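Local structure of GCN5-related N-acetyltransferase (Sphaerobacter thermophilus, 3TT2) at residues A[119-133]-A[309-323]. The protein probably transfers an acyl group, most likely acetyl from acetyl-CoA as in other GNAT enzymes, to an acceptor substrate. Numbering follows the deposited sequence.
Sequences APAEAQVTVQHYIRA and RYVLHRKEIRPGIDL. With SO4 (sulfate ion), chain G.
His129 and His313 exchange two backbone bonds, as do Val127 with Lys315 and Ile131 with Val311, in an antiparallel pairing of strands 125-132 and 309-316; the latter, from the far end of the chain, lies between strands 125-132 and 148-159, a C-terminal strand inserted into the N-terminal GNAT fold. Ala133 N adds a bond to Arg309 O. A classic beta bulge shifts the register by one residue: Val125 O accepts from both Ile317 N (2.7 Å) and Arg318 N (3.1 Å), the latter on a lone pair, while Val125 N bonds to Arg318 O. Further on, Gln124 N reaches Ile321 O and Ile321 N reaches Glu122 O. Val311 O is also shared, Ile131 N above one face of its carbonyl plane and His313 ND1 above the other (3.2 Å). Arg314 runs extended to CD, then turns at chi3 (-66°), bringing NE (3.0 Å) and NH2 (3.1 Å) side-on to Gln128 OE1; Gln128 NE2 bonds to Ser86 OG. Arg132 lays CD over the Tyr310 ring, and its NH2 forms a salt bridge with Asp39; beside it Arg309 N bonds to O3 of a sulfate, probably from the crystallisation liquor. From the bulge itself, Arg318 sends NH2 to Pro120 O (2.9 Å), which also takes a bond from Ala123 N.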
ATOM      1  N   ALA A 119     -19.159   3.652  13.233  1.00 65.38           N
ATOM      2  CA  ALA A 119     -18.773   2.255  13.319  1.00 65.26           C
ATOM      3  C   ALA A 119     -19.796   1.507  14.152  1.00 73.76           C
ATOM      4  O   ALA A 119     -20.405   2.095  15.060  1.00 83.89           O
ATOM      5  CB  ALA A 119     -17.407   2.150  13.965  1.00 68.78           C
ATOM      6  N   PRO A 120     -19.988   0.205  13.869  1.00 74.29           N
ATOM      7  CA  PRO A 120     -20.896  -0.601  14.688  1.00 77.14           C
ATOM      8  C   PRO A 120     -20.428  -0.445  16.113  1.00 81.83           C
ATOM      9  O   PRO A 120     -19.221  -0.310  16.323  1.00 83.00           O
ATOM     10  CB  PRO A 120     -20.618  -2.024  14.219  1.00 76.74           C
ATOM     11  CG  PRO A 120     -20.033  -1.886  12.879  1.00 74.68           C
ATOM     12  CD  PRO A 120     -19.257  -0.613  12.891  1.00 71.21           C
ATOM     13  N   ALA A 121     -21.341  -0.422  17.074  1.00 84.44           N
ATOM     14  CA  ALA A 121     -20.941  -0.036  18.420  1.00 78.10           C
ATOM     15  C   ALA A 121     -20.077  -1.096  19.101  1.00 82.86           C
ATOM     16  O   ALA A 121     -19.266  -0.778  19.976  1.00 80.88           O
ATOM     17  CB  ALA A 121     -22.143   0.341  19.267  1.00 82.64           C
ATOM     18  N   GLU A 122     -20.236  -2.352  18.692  1.00 87.74           N
ATOM     19  CA  GLU A 122     -19.462  -3.442  19.285  1.00 96.96           C
ATOM     20  C   GLU A 122     -18.053  -3.564  18.685  1.00 92.58           C
ATOM     21  O   GLU A 122     -17.159  -4.149  19.292  1.00 94.30           O
ATOM     22  CB  GLU A 122     -20.219  -4.772  19.162  1.00108.50           C
ATOM     23  CG  GLU A 122     -20.251  -5.347  17.745  1.00116.20           C
ATOM     24  CD  GLU A 122     -21.233  -4.629  16.829  1.00121.61           C
ATOM     25  OE1 GLU A 122     -21.947  -3.716  17.309  1.00124.53           O
ATOM     26  OE2 GLU A 122     -21.296  -4.986  15.629  1.00119.64           O
ATOM     27  N   ALA A 123     -17.871  -3.004  17.492  1.00 91.40           N
ATOM     28  CA  ALA A 123     -16.594  -3.035  16.768  1.00 84.32           C
ATOM     29  C   ALA A 123     -15.455  -2.343  17.500  1.00 78.31           C
ATOM     30  O   ALA A 123     -15.607  -1.212  17.965  1.00 76.33           O
ATOM     31  CB  ALA A 123     -16.762  -2.405  15.386  1.00 78.84           C
ATOM     32  N   GLN A 124     -14.311  -3.021  17.576  1.00 78.36           N
ATOM     33  CA  GLN A 124     -13.099  -2.388  18.068  1.00 78.02           C
ATOM     34  C   GLN A 124     -12.600  -1.407  17.030  1.00 74.84           C
ATOM     35  O   GLN A 124     -12.787  -1.606  15.834  1.00 76.41           O
ATOM     36  CB  GLN A 124     -12.012  -3.408  18.367  1.00 75.02           C
ATOM     37  CG  GLN A 124     -11.189  -3.824  17.181  1.00 72.38           C
ATOM     38  CD  GLN A 124      -9.809  -4.343  17.578  1.00 77.42           C
ATOM     39  OE1 GLN A 124      -9.366  -4.171  18.718  1.00 75.47           O
ATOM     40  NE2 GLN A 124      -9.118  -4.971  16.626  1.00 79.07           N
ATOM     41  N   VAL A 125     -11.961  -0.345  17.496  1.00 69.61           N
ATOM     42  CA  VAL A 125     -11.535   0.725  16.617  1.00 66.15           C
ATOM     43  C   VAL A 125     -10.036   0.904  16.755  1.00 66.35           C
ATOM     44  O   VAL A 125      -9.549   1.109  17.862  1.00 78.60           O
ATOM     45  CB  VAL A 125     -12.241   2.034  16.989  1.00 66.19           C
ATOM     46  CG1 VAL A 125     -11.676   3.184  16.187  1.00 54.11           C
ATOM     47  CG2 VAL A 125     -13.758   1.894  16.803  1.00 58.40           C
ATOM     48  N   THR A 126      -9.304   0.799  15.647  1.00 54.42           N
ATOM     49  CA  THR A 126      -7.850   0.957  15.678  1.00 52.21           C
ATOM     50  C   THR A 126      -7.356   2.088  14.791  1.00 58.63           C
ATOM     51  O   THR A 126      -8.003   2.449  13.811  1.00 64.46           O
ATOM     52  CB  THR A 126      -7.087  -0.353  15.294  1.00 59.82           C
ATOM     53  OG1 THR A 126      -7.340  -0.708  13.925  1.00 58.14           O
ATOM     54  CG2 THR A 126      -7.490  -1.511  16.208  1.00 56.29           C
ATOM     55  N   VAL A 127      -6.208   2.654  15.167  1.00 64.59           N
ATOM     56  CA  VAL A 127      -5.445   3.567  14.311  1.00 59.90           C
ATOM     57  C   VAL A 127      -4.089   2.931  14.059  1.00 58.88           C
ATOM     58  O   VAL A 127      -3.517   2.304  14.960  1.00 59.63           O
ATOM     59  CB  VAL A 127      -5.177   4.915  14.981  1.00 57.32           C
ATOM     60  CG1 VAL A 127      -4.317   5.780  14.086  1.00 53.70           C
ATOM     61  CG2 VAL A 127      -6.472   5.614  15.321  1.00 56.13           C
ATOM     62  N   GLN A 128      -3.574   3.082  12.844  1.00 54.22           N
ATOM     63  CA  GLN A 128      -2.308   2.471  12.514  1.00 56.02           C
ATOM     64  C   GLN A 128      -1.416   3.325  11.617  1.00 68.03           C
ATOM     65  O   GLN A 128      -1.896   4.107  10.785  1.00 72.19           O
ATOM     66  CB  GLN A 128      -2.536   1.105  11.889  1.00 56.15           C
ATOM     67  CG  GLN A 128      -3.142   1.139  10.514  1.00 53.80           C
ATOM     68  CD  GLN A 128      -3.488  -0.245  10.024  1.00 63.41           C
ATOM     69  OE1 GLN A 128      -3.707  -1.153  10.824  1.00 72.35           O
ATOM     70  NE2 GLN A 128      -3.531  -0.422   8.711  1.00 66.34           N
ATOM     71  N   HIS A 129      -0.108   3.158  11.813  1.00 65.18           N
ATOM     72  CA  HIS A 129       0.921   3.882  11.086  1.00 55.28           C
ATOM     73  C   HIS A 129       1.863   2.888  10.436  1.00 57.42           C
ATOM     74  O   HIS A 129       2.156   1.840  11.008  1.00 61.11           O
ATOM     75  CB  HIS A 129       1.747   4.722  12.048  1.00 55.83           C
ATOM     76  CG  HIS A 129       1.056   5.956  12.534  1.00 62.08           C
ATOM     77  ND1 HIS A 129       1.369   7.214  12.065  1.00 73.86           N
ATOM     78  CD2 HIS A 129       0.091   6.133  13.469  1.00 60.68           C
ATOM     79  CE1 HIS A 129       0.616   8.111  12.682  1.00 73.93           C
ATOM     80  NE2 HIS A 129      -0.166   7.479  13.540  1.00 63.46           N
ATOM     81  N   TYR A 130       2.351   3.211   9.247  1.00 54.31           N
ATOM     82  CA  TYR A 130       3.396   2.399   8.657  1.00 57.93           C
ATOM     83  C   TYR A 130       4.710   3.143   8.774  1.00 64.45           C
ATOM     84  O   TYR A 130       4.912   4.168   8.129  1.00 66.06           O
ATOM     85  CB  TYR A 130       3.105   2.120   7.200  1.00 56.90           C
ATOM     86  CG  TYR A 130       1.799   1.433   6.939  1.00 55.13           C
ATOM     87  CD1 TYR A 130       1.751   0.066   6.705  1.00 63.86           C
ATOM     88  CD2 TYR A 130       0.617   2.147   6.891  1.00 58.47           C
ATOM     89  CE1 TYR A 130       0.553  -0.586   6.447  1.00 65.08           C
ATOM     90  CE2 TYR A 130      -0.594   1.504   6.629  1.00 70.93           C
ATOM     91  CZ  TYR A 130      -0.614   0.135   6.410  1.00 70.93           C
ATOM     92  OH  TYR A 130      -1.801  -0.514   6.152  1.00 79.97           O
ATOM     93  N   ILE A 131       5.605   2.612   9.596  1.00 66.49           N
ATOM     94  CA  ILE A 131       6.859   3.277   9.878  1.00 58.24           C
ATOM     95  C   ILE A 131       8.013   2.625   9.117  1.00 73.45           C
ATOM     96  O   ILE A 131       8.129   1.406   9.100  1.00 72.86           O
ATOM     97  CB  ILE A 131       7.150   3.258  11.393  1.00 66.35           C
ATOM     98  CG1 ILE A 131       5.947   3.793  12.167  1.00 58.05           C
ATOM     99  CG2 ILE A 131       8.370   4.099  11.721  1.00 66.39           C
ATOM    100  CD1 ILE A 131       5.456   5.122  11.650  1.00 56.97           C
ATOM    101  N   ARG A 132       8.852   3.435   8.472  1.00 62.39           N
ATOM    102  CA  ARG A 132      10.107   2.930   7.941  1.00 73.66           C
ATOM    103  C   ARG A 132      10.899   2.248   9.048  1.00 72.07           C
ATOM    104  O   ARG A 132      11.108   2.831  10.111  1.00 72.97           O
ATOM    105  CB  ARG A 132      10.940   4.067   7.357  1.00 78.97           C
ATOM    106  CG  ARG A 132      10.502   4.520   5.982  1.00 80.55           C
ATOM    107  CD  ARG A 132      10.608   3.392   4.968  1.00 80.48           C
ATOM    108  NE  ARG A 132      11.835   2.628   5.123  1.00 82.53           N
ATOM    109  CZ  ARG A 132      12.965   2.938   4.507  1.00 94.22           C
ATOM    110  NH1 ARG A 132      14.054   2.203   4.687  1.00 99.05           N
ATOM    111  NH2 ARG A 132      12.996   3.988   3.707  1.00 97.56           N
ATOM    112  N   ALA A 133      11.342   1.017   8.796  1.00 72.82           N
ATOM    113  CA  ALA A 133      12.111   0.265   9.790  1.00 79.77           C
ATOM    114  C   ALA A 133      13.353   1.034  10.219  1.00 86.66           C
ATOM    115  O   ALA A 133      13.809   0.917  11.363  1.00 87.33           O
ATOM    116  CB  ALA A 133      12.497  -1.115   9.257  1.00 73.60           C
ATOM    117  N   ARG A 309      11.500  -1.570   3.952  1.00 67.09           N
ATOM    118  CA  ARG A 309      10.755  -2.381   4.896  1.00 62.20           C
ATOM    119  C   ARG A 309      10.005  -1.461   5.844  1.00 61.75           C
ATOM    120  O   ARG A 309      10.591  -0.558   6.442  1.00 63.06           O
ATOM    121  CB  ARG A 309      11.736  -3.220   5.711  1.00 63.18           C
ATOM    122  CG  ARG A 309      11.125  -3.930   6.922  1.00 64.36           C
ATOM    123  CD  ARG A 309      12.210  -4.664   7.660  1.00 68.22           C
ATOM    124  NE  ARG A 309      11.855  -5.063   9.013  1.00 76.33           N
ATOM    125  CZ  ARG A 309      12.625  -4.819  10.067  1.00 86.73           C
ATOM    126  NH1 ARG A 309      13.769  -4.161   9.904  1.00 85.71           N
ATOM    127  NH2 ARG A 309      12.251  -5.226  11.277  1.00 96.66           N
ATOM    128  N   TYR A 310       8.710  -1.682   5.991  1.00 55.07           N
ATOM    129  CA  TYR A 310       7.968  -0.903   6.961  1.00 57.79           C
ATOM    130  C   TYR A 310       7.518  -1.815   8.090  1.00 57.36           C
ATOM    131  O   TYR A 310       7.297  -3.009   7.884  1.00 59.98           O
ATOM    132  CB  TYR A 310       6.749  -0.231   6.326  1.00 55.54           C
ATOM    133  CG  TYR A 310       7.046   0.831   5.299  1.00 59.04           C
ATOM    134  CD1 TYR A 310       7.009   2.182   5.627  1.00 70.49           C
ATOM    135  CD2 TYR A 310       7.331   0.492   3.998  1.00 61.27           C
ATOM    136  CE1 TYR A 310       7.260   3.162   4.677  1.00 68.35           C
ATOM    137  CE2 TYR A 310       7.593   1.456   3.049  1.00 67.01           C
ATOM    138  CZ  TYR A 310       7.555   2.787   3.390  1.00 71.13           C
ATOM    139  OH  TYR A 310       7.812   3.733   2.421  1.00 83.55           O
ATOM    140  N   VAL A 311       7.410  -1.253   9.286  1.00 53.56           N
ATOM    141  CA  VAL A 311       6.816  -1.957  10.404  1.00 57.08           C
ATOM    142  C   VAL A 311       5.475  -1.312  10.685  1.00 65.46           C
ATOM    143  O   VAL A 311       5.392  -0.110  10.949  1.00 65.41           O
ATOM    144  CB  VAL A 311       7.669  -1.879  11.669  1.00 59.23           C
ATOM    145  CG1 VAL A 311       6.988  -2.646  12.815  1.00 65.63           C
ATOM    146  CG2 VAL A 311       9.032  -2.439  11.402  1.00 56.87           C
ATOM    147  N   LEU A 312       4.420  -2.113  10.623  1.00 61.00           N
ATOM    148  CA  LEU A 312       3.102  -1.589  10.876  1.00 55.10           C
ATOM    149  C   LEU A 312       2.865  -1.445  12.383  1.00 57.61           C
ATOM    150  O   LEU A 312       2.917  -2.415  13.145  1.00 58.84           O
ATOM    151  CB  LEU A 312       2.057  -2.481  10.222  1.00 53.74           C
ATOM    152  CG  LEU A 312       0.582  -2.241  10.535  1.00 59.66           C
ATOM    153  CD1 LEU A 312       0.249  -0.774  10.499  1.00 65.68           C
ATOM    154  CD2 LEU A 312      -0.250  -2.964   9.514  1.00 58.28           C
ATOM    155  N   HIS A 313       2.597  -0.216  12.800  1.00 61.57           N
ATOM    156  CA  HIS A 313       2.289   0.067  14.190  1.00 69.39           C
ATOM    157  C   HIS A 313       0.804   0.341  14.389  1.00 77.69           C
ATOM    158  O   HIS A 313       0.210   1.131  13.656  1.00 80.46           O
ATOM    159  CB  HIS A 313       3.153   1.210  14.701  1.00 65.98           C
ATOM    160  CG  HIS A 313       4.544   0.782  15.044  1.00 72.63           C
ATOM    161  ND1 HIS A 313       5.508   0.551  14.086  1.00 73.69           N
ATOM    162  CD2 HIS A 313       5.123   0.503  16.236  1.00 76.02           C
ATOM    163  CE1 HIS A 313       6.626   0.170  14.677  1.00 74.71           C
ATOM    164  NE2 HIS A 313       6.418   0.126  15.982  1.00 75.77           N
ATOM    165  N   ARG A 314       0.212  -0.334  15.375  1.00 76.03           N
ATOM    166  CA  ARG A 314      -1.221  -0.238  15.620  1.00 71.33           C
ATOM    167  C   ARG A 314      -1.565   0.037  17.080  1.00 72.13           C
ATOM    168  O   ARG A 314      -0.933  -0.500  17.985  1.00 76.66           O
ATOM    169  CB  ARG A 314      -1.898  -1.528  15.187  1.00 66.21           C
ATOM    170  CG  ARG A 314      -3.396  -1.452  15.206  1.00 66.21           C
ATOM    171  CD  ARG A 314      -3.990  -2.715  14.649  1.00 67.18           C
ATOM    172  NE  ARG A 314      -3.707  -2.899  13.224  1.00 63.30           N
ATOM    173  CZ  ARG A 314      -3.654  -4.095  12.644  1.00 62.18           C
ATOM    174  NH1 ARG A 314      -3.846  -5.178  13.394  1.00 60.04           N
ATOM    175  NH2 ARG A 314      -3.404  -4.221  11.337  1.00 56.79           N
ATOM    176  N   LYS A 315      -2.577   0.866  17.304  1.00 69.29           N
ATOM    177  CA  LYS A 315      -3.066   1.138  18.653  1.00 73.55           C
ATOM    178  C   LYS A 315      -4.579   0.979  18.690  1.00 76.67           C
ATOM    179  O   LYS A 315      -5.259   1.332  17.731  1.00 85.11           O
ATOM    180  CB  LYS A 315      -2.693   2.558  19.069  1.00 71.89           C
ATOM    181  CG  LYS A 315      -3.065   2.928  20.490  1.00 67.79           C
ATOM    182  CD  LYS A 315      -2.985   4.426  20.648  1.00 68.62           C
ATOM    183  CE  LYS A 315      -3.075   4.854  22.093  1.00 76.27           C
ATOM    184  NZ  LYS A 315      -2.816   6.322  22.212  1.00 79.06           N
ATOM    185  N   GLU A 316      -5.111   0.460  19.789  1.00 72.25           N
ATOM    186  CA  GLU A 316      -6.553   0.275  19.878  1.00 74.07           C
ATOM    187  C   GLU A 316      -7.226   1.474  20.531  1.00 81.59           C
ATOM    188  O   GLU A 316      -7.043   1.718  21.725  1.00 86.27           O
ATOM    189  CB  GLU A 316      -6.899  -0.991  20.655  1.00 79.86           C
ATOM    190  CG  GLU A 316      -8.393  -1.173  20.895  1.00 89.99           C
ATOM    191  CD  GLU A 316      -8.715  -2.254  21.921  1.00 98.59           C
ATOM    192  OE1 GLU A 316      -8.888  -1.918  23.118  1.00 98.51           O
ATOM    193  OE2 GLU A 316      -8.807  -3.436  21.525  1.00101.29           O
ATOM    194  N   ILE A 317      -8.019   2.201  19.742  1.00 79.55           N
ATOM    195  CA  ILE A 317      -8.740   3.382  20.215  1.00 78.82           C
ATOM    196  C   ILE A 317      -9.990   3.021  21.029  1.00 85.77           C
ATOM    197  O   ILE A 317     -10.280   3.651  22.054  1.00 86.79           O
ATOM    198  CB  ILE A 317      -9.140   4.291  19.051  1.00 78.07           C
ATOM    199  CG1 ILE A 317      -7.895   4.819  18.332  1.00 77.30           C
ATOM    200  CG2 ILE A 317      -9.994   5.444  19.541  1.00 85.64           C
ATOM    201  CD1 ILE A 317      -6.902   5.522  19.214  1.00 75.27           C
ATOM    202  N   ARG A 318     -10.732   2.015  20.575  1.00 85.52           N
ATOM    203  CA  ARG A 318     -11.843   1.502  21.369  1.00 93.76           C
ATOM    204  C   ARG A 318     -11.867  -0.013  21.332  1.00 74.36           C
ATOM    205  O   ARG A 318     -11.669  -0.601  20.286  1.00 78.30           O
ATOM    206  CB  ARG A 318     -13.159   2.044  20.816  1.00 93.12           C
ATOM    207  CG  ARG A 318     -14.370   1.797  21.684  1.00 89.50           C
ATOM    208  CD  ARG A 318     -15.634   2.226  20.961  1.00 88.68           C
ATOM    209  NE  ARG A 318     -15.901   1.390  19.795  1.00 84.57           N
ATOM    210  CZ  ARG A 318     -16.929   1.568  18.975  1.00 81.70           C
ATOM    211  NH1 ARG A 318     -17.787   2.554  19.192  1.00 79.25           N
ATOM    212  NH2 ARG A 318     -17.099   0.759  17.940  1.00 79.56           N
ATOM    213  N   PRO A 319     -12.162  -0.648  22.470  1.00 82.29           N
ATOM    214  CA  PRO A 319     -12.219  -2.117  22.519  1.00 87.17           C
ATOM    215  C   PRO A 319     -13.467  -2.689  21.857  1.00 90.26           C
ATOM    216  O   PRO A 319     -14.483  -2.005  21.728  1.00 96.69           O
ATOM    217  CB  PRO A 319     -12.221  -2.425  24.022  1.00 80.75           C
ATOM    218  CG  PRO A 319     -12.724  -1.163  24.667  1.00 94.10           C
ATOM    219  CD  PRO A 319     -12.240  -0.037  23.810  1.00 87.28           C
ATOM    220  N   GLY A 320     -13.377  -3.943  21.433  1.00 85.10           N
ATOM    221  CA  GLY A 320     -14.488  -4.598  20.774  1.00 83.34           C
ATOM    222  C   GLY A 320     -14.029  -5.693  19.842  1.00 83.84           C
ATOM    223  O   GLY A 320     -12.842  -6.022  19.778  1.00 81.81           O
ATOM    224  N   ILE A 321     -14.976  -6.264  19.110  1.00 87.66           N
ATOM    225  CA  ILE A 321     -14.679  -7.391  18.236  1.00 92.80           C
ATOM    226  C   ILE A 321     -14.018  -6.874  16.973  1.00 92.81           C
ATOM    227  O   ILE A 321     -14.220  -5.719  16.609  1.00 92.94           O
ATOM    228  CB  ILE A 321     -15.959  -8.191  17.905  1.00 98.90           C
ATOM    229  CG1 ILE A 321     -16.778  -7.490  16.820  1.00 99.56           C
ATOM    230  CG2 ILE A 321     -16.807  -8.425  19.190  1.00 82.13           C
ATOM    231  CD1 ILE A 321     -17.999  -8.248  16.393  1.00102.03           C
ATOM    232  N   ASP A 322     -13.236  -7.701  16.288  1.00 99.08           N
ATOM    233  CA  ASP A 322     -12.450  -7.154  15.194  1.00103.15           C
ATOM    234  C   ASP A 322     -13.263  -7.264  13.931  1.00102.09           C
ATOM    235  O   ASP A 322     -13.496  -8.343  13.394  1.00102.13           O
ATOM    236  CB  ASP A 322     -11.109  -7.885  15.055  1.00110.85           C
ATOM    237  CG  ASP A 322     -10.391  -7.562  13.751  1.00118.75           C
ATOM    238  OD1 ASP A 322     -10.690  -6.516  13.136  1.00123.12           O
ATOM    239  OD2 ASP A 322      -9.517  -8.352  13.334  1.00121.23           O
ATOM    240  N   LEU A 323     -13.698  -6.104  13.466  1.00102.90           N
ATOM    241  CA  LEU A 323     -14.491  -6.037  12.259  1.00104.22           C
ATOM    242  C   LEU A 323     -13.735  -5.641  10.992  1.00110.83           C
ATOM    243  O   LEU A 323     -14.314  -5.615   9.911  1.00115.03           O
ATOM    244  CB  LEU A 323     -15.707  -5.148  12.481  1.00102.10           C
ATOM    245  CG  LEU A 323     -16.705  -5.778  13.458  1.00107.15           C
ATOM    246  CD1 LEU A 323     -18.065  -5.074  13.445  1.00107.90           C
ATOM    247  CD2 LEU A 323     -16.851  -7.261  13.149  1.00108.76           C
TER
HETATM  248  S   SO4 G 336      14.954  -0.425   5.476  1.00153.75           S
HETATM  249  O1  SO4 G 336      14.853  -1.883   5.585  1.00152.70           O
HETATM  250  O2  SO4 G 336      15.539  -0.062   4.182  1.00154.52           O
HETATM  251  O3  SO4 G 336      13.625   0.172   5.588  1.00152.52           O
HETATM  252  O4  SO4 G 336      15.792   0.082   6.561  1.00153.22           O